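Local coordinates for ubiquitin domain-containing protein DSK2,putative (Plasmodium falciparum, PDB 6JL3) that probably acts as a ubiquitin shuttle factor, whose ubiquitin-like domain is recognised by receptors of the proteasome, at residues H37-P41 against H72-S76; F17-I21 against I33-V38. All coordinates share one frame; numbering follows the deposited sequence.

Contact 1: residues H37-P41 against H72-S76; sequences HVDIP and HLVRS
On the concave side of the β-grasp fold, the loop that leaves helix 27-35 is laid against the last strand of the sheet, with V38 and I40 meeting L73 and the long side chain of R75 reaching back over the loop. V38 and L73 point at each other tip to tip, CG2 of V38 standing 3.7 Å from CD2 of L73. With chi1 of L73 at -179°, CG is trans to the backbone N, and CD2 is the methyl that reaches the valine. I40 is the buried residue of the loop: its CD1 comes 4.2 Å from the same CD2 of L73, and it also leans on V11 of strand 5-11.

In this β-grasp domain the loop leads from helix 27-35 to strand 45-49, and 70-75 is the central strand, paired in parallel with 5-11 and antiparallel with 45-49; the loop is packed on the C-terminal part of strand 70-75.

Beyond L73 the character changes. R75 is extended from CG to NE and runs obliquely across I40, whose CG2 touches the arginine's CG at 4.0 Å. CG1 of I40 sits over one face of the guanidinium, 3.8 Å above its plane and displaced toward the rim. NH2 then meets O of D39 at 2.7 Å, but the bond is weak, bent to 115° at the hydrogen. D39 itself is the centre of an inverse gamma turn, closed by a weak bond from N of I40 to O of V38. The D39 carboxylate, with OD2 4.8 Å from NH2 of R75, does not touch the guanidinium, although its opposite charge may favour the arginine's position. At the exposed border, CD of P41 lies 4.1 Å from NH1 of R75.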
# COMPACT_ATOMS: atom_id res chain seq x y z
N HIS A 37 8.07 -7.15 -0.02
CA HIS A 37 9.04 -6.16 -0.45
C HIS A 37 9.83 -5.50 0.68
O HIS A 37 10.91 -4.98 0.41
CB HIS A 37 8.36 -5.06 -1.29
CG HIS A 37 7.90 -5.55 -2.62
ND1 HIS A 37 6.73 -6.27 -2.80
CD2 HIS A 37 8.47 -5.47 -3.85
CE1 HIS A 37 6.60 -6.59 -4.07
NE2 HIS A 37 7.65 -6.12 -4.73
N VAL A 38 9.32 -5.48 1.91
CA VAL A 38 10.00 -4.87 3.05
C VAL A 38 9.74 -5.73 4.28
O VAL A 38 8.80 -6.52 4.33
CB VAL A 38 9.54 -3.41 3.31
CG1 VAL A 38 9.86 -2.55 2.10
CG2 VAL A 38 8.05 -3.33 3.65
N ASP A 39 10.60 -5.54 5.29
CA ASP A 39 10.58 -6.38 6.49
C ASP A 39 9.62 -5.82 7.54
O ASP A 39 10.01 -5.50 8.66
CB ASP A 39 11.99 -6.51 7.03
CG ASP A 39 12.10 -7.49 8.19
OD1 ASP A 39 11.34 -8.47 8.22
OD2 ASP A 39 12.96 -7.26 9.06
N ILE A 40 8.35 -5.71 7.16
CA ILE A 40 7.28 -5.36 8.08
C ILE A 40 6.16 -6.38 7.86
O ILE A 40 5.60 -6.45 6.77
CB ILE A 40 6.73 -3.94 7.87
CG1 ILE A 40 7.86 -2.90 7.88
CG2 ILE A 40 5.70 -3.61 8.95
CD1 ILE A 40 7.39 -1.49 7.58
N PRO A 41 5.81 -7.19 8.86
CA PRO A 41 4.75 -8.18 8.66
C PRO A 41 3.40 -7.50 8.52
O PRO A 41 3.17 -6.38 8.99
CB PRO A 41 4.81 -9.03 9.93
CG PRO A 41 5.37 -8.12 10.97
CD PRO A 41 6.33 -7.19 10.24
N HIS A 72 2.37 5.99 2.04
CA HIS A 72 3.35 5.76 3.08
C HIS A 72 3.03 4.46 3.80
O HIS A 72 1.86 4.11 4.00
CB HIS A 72 3.40 6.91 4.09
CG HIS A 72 4.03 8.14 3.55
ND1 HIS A 72 3.38 8.98 2.67
CD2 HIS A 72 5.26 8.67 3.74
CE1 HIS A 72 4.18 9.99 2.36
NE2 HIS A 72 5.33 9.82 2.99
N LEU A 73 4.07 3.75 4.18
CA LEU A 73 3.96 2.53 4.97
C LEU A 73 4.72 2.74 6.27
O LEU A 73 5.92 3.04 6.25
CB LEU A 73 4.53 1.36 4.18
CG LEU A 73 4.47 0.00 4.87
CD1 LEU A 73 3.04 -0.42 5.12
CD2 LEU A 73 5.20 -1.01 4.01
N VAL A 74 4.01 2.62 7.39
CA VAL A 74 4.58 2.78 8.71
C VAL A 74 4.23 1.56 9.56
O VAL A 74 3.37 0.76 9.20
CB VAL A 74 4.13 4.10 9.40
CG1 VAL A 74 4.48 5.30 8.52
CG2 VAL A 74 2.66 4.08 9.73
N ARG A 75 4.93 1.43 10.67
CA ARG A 75 4.69 0.36 11.62
C ARG A 75 3.70 0.82 12.69
O ARG A 75 3.72 1.97 13.12
CB ARG A 75 5.98 -0.01 12.34
CG ARG A 75 6.95 -0.86 11.58
CD ARG A 75 8.08 -1.31 12.51
NE ARG A 75 9.11 -2.00 11.76
CZ ARG A 75 9.15 -3.32 11.58
NH1 ARG A 75 8.24 -4.11 12.13
NH2 ARG A 75 10.13 -3.85 10.85
N SER A 76 2.86 -0.11 13.13
CA SER A 76 1.99 0.12 14.27
C SER A 76 2.82 0.65 15.42
O SER A 76 3.79 0.01 15.83
CB SER A 76 1.32 -1.19 14.70
OG SER A 76 2.29 -2.21 14.86

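Contact 2: residues F17-I21 against I33-V38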
# COMPACT_ATOMS: atom_id res chain seq x y z
N PHE A 17 9.95 1.64 -2.63
CA PHE A 17 9.75 0.67 -3.70
C PHE A 17 8.46 1.01 -4.43
O PHE A 17 7.59 1.69 -3.90
CB PHE A 17 9.74 -0.79 -3.20
CG PHE A 17 8.56 -1.13 -2.34
CD1 PHE A 17 8.58 -0.86 -0.98
CD2 PHE A 17 7.42 -1.71 -2.88
CE1 PHE A 17 7.50 -1.15 -0.18
CE2 PHE A 17 6.33 -2.01 -2.08
CZ PHE A 17 6.37 -1.73 -0.73
N THR A 18 8.36 0.51 -5.67
CA THR A 18 7.17 0.68 -6.49
C THR A 18 6.71 -0.69 -6.95
O THR A 18 7.53 -1.55 -7.28
CB THR A 18 7.47 1.56 -7.72
OG1 THR A 18 7.91 2.86 -7.29
CG2 THR A 18 6.25 1.71 -8.63
N VAL A 19 5.39 -0.91 -6.94
CA VAL A 19 4.79 -2.14 -7.42
C VAL A 19 3.72 -1.84 -8.46
O VAL A 19 3.13 -0.75 -8.49
CB VAL A 19 4.19 -3.00 -6.28
CG1 VAL A 19 5.30 -3.69 -5.51
CG2 VAL A 19 3.32 -2.15 -5.35
N ALA A 20 3.47 -2.82 -9.32
CA ALA A 20 2.40 -2.76 -10.31
C ALA A 20 1.29 -3.69 -9.83
O ALA A 20 1.51 -4.89 -9.68
CB ALA A 20 2.91 -3.20 -11.68
N ILE A 21 0.12 -3.12 -9.57
CA ILE A 21 -0.98 -3.82 -8.93
C ILE A 21 -2.26 -3.62 -9.72
O ILE A 21 -2.43 -2.63 -10.44
CB ILE A 21 -1.16 -3.33 -7.47
CG1 ILE A 21 -1.49 -1.84 -7.43
CG2 ILE A 21 0.09 -3.61 -6.66
CD1 ILE A 21 -1.91 -1.34 -6.07
N ILE A 33 1.46 -7.77 -0.48
CA ILE A 33 2.48 -7.36 -1.43
C ILE A 33 3.61 -6.62 -0.72
O ILE A 33 4.79 -6.89 -0.94
CB ILE A 33 1.86 -6.51 -2.56
CG1 ILE A 33 0.94 -7.36 -3.44
CG2 ILE A 33 2.95 -5.85 -3.39
CD1 ILE A 33 0.08 -6.55 -4.40
N CYS A 34 3.26 -5.67 0.15
CA CYS A 34 4.27 -4.90 0.85
C CYS A 34 5.18 -5.80 1.68
O CYS A 34 6.40 -5.58 1.75
CB CYS A 34 3.63 -3.84 1.75
SG CYS A 34 2.93 -2.44 0.87
N ALA A 35 4.61 -6.83 2.32
CA ALA A 35 5.40 -7.72 3.15
C ALA A 35 6.39 -8.54 2.34
O ALA A 35 7.39 -9.01 2.89
CB ALA A 35 4.49 -8.66 3.96
N GLU A 36 6.14 -8.73 1.05
CA GLU A 36 7.08 -9.39 0.16
C GLU A 36 8.14 -8.44 -0.39
O GLU A 36 9.03 -8.88 -1.12
CB GLU A 36 6.32 -10.11 -0.97
CG GLU A 36 5.52 -11.30 -0.43
CD GLU A 36 4.81 -12.15 -1.47
OE1 GLU A 36 4.73 -11.76 -2.65
OE2 GLU A 36 4.32 -13.23 -1.08
N HIS A 37 8.07 -7.15 -0.02
CA HIS A 37 9.04 -6.16 -0.45
C HIS A 37 9.83 -5.50 0.68
O HIS A 37 10.91 -4.98 0.41
CB HIS A 37 8.36 -5.06 -1.29
CG HIS A 37 7.90 -5.55 -2.62
ND1 HIS A 37 6.73 -6.27 -2.80
CD2 HIS A 37 8.47 -5.47 -3.85
CE1 HIS A 37 6.60 -6.59 -4.07
NE2 HIS A 37 7.65 -6.12 -4.73
N VAL A 38 9.32 -5.48 1.91
CA VAL A 38 10.00 -4.87 3.05
C VAL A 38 9.74 -5.73 4.28
O VAL A 38 8.80 -6.52 4.33
CB VAL A 38 9.54 -3.41 3.31
CG1 VAL A 38 9.86 -2.55 2.10
CG2 VAL A 38 8.05 -3.33 3.65
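F17, V19 and I21 all direct their side chains from strand 15-21 at the end of helix 27-35 and the residues after it, and F17 and V19 both engage H37. The tight part begins with CB of H37, which lies almost over the centre of the F17 ring, 3.7 Å from its centroid, a CH-pi contact. CG1 of V38, in the loop after the helix, comes 3.6 Å from CE1 of the same ring. The F17 and H37 rings are nearly parallel, 7° apart in plane, but too far displaced to form a full stack. CG1 of V19 approaches a face of the imidazole, off-centre, with NE2 of H37 3.5 Å away; the same methyl also meets CG2 of I33 at 3.8 Å.

What fixes the rotation of the imidazole is a bond inside its own segment: ND1 of H37 donates to O of I33 at 2.8 Å and 173°, nearly straight. The acceptor lies in the ring plane, while the donor stands above the carbonyl plane. O of C34 is gripped by two backbone donors, N of H37 and N of V38.

In the β-grasp fold the helix lies across the concave face of the sheet; here its C-terminal end and the residues that follow meet the outermost strand 15-21. On the buried side SG of C34 meets the F17 ring at its edge, 3.9 Å from CZ, as a sulfur-aromatic contact. The F17 CG occupies the position between backbone N and carbonyl carbon (chi1 67°), turning the ring over the core, where it also meets F9. I21 and I33 close the other end, CG2 of I21 being 3.7 Å from CD1 of I33; I21 is buried further by V7 and L60.

Toward solvent, F17, I33 and V38 are partly exposed, and H37 is exposed although F17 and V19 both pack against its side chain.

From the N terminus, strand 15-21 comes first, and contact 2 closes the loop from it to the end of helix 27-35, with only 11 residues between its segments. Contact 1 starts where contact 2 ends, sharing H37 and V38, and closes a longer loop of 30 residues to the last strand, 70-75. The two loops therefore follow one another along the chain, overlapping at the end of the helix, and neither nests in the other. Contact 2 ties the helix end to an outermost strand, contact 1 the following loop to an inner strand of the same sheet. The contacts touch where L73 packs on C34 and I40 on A35.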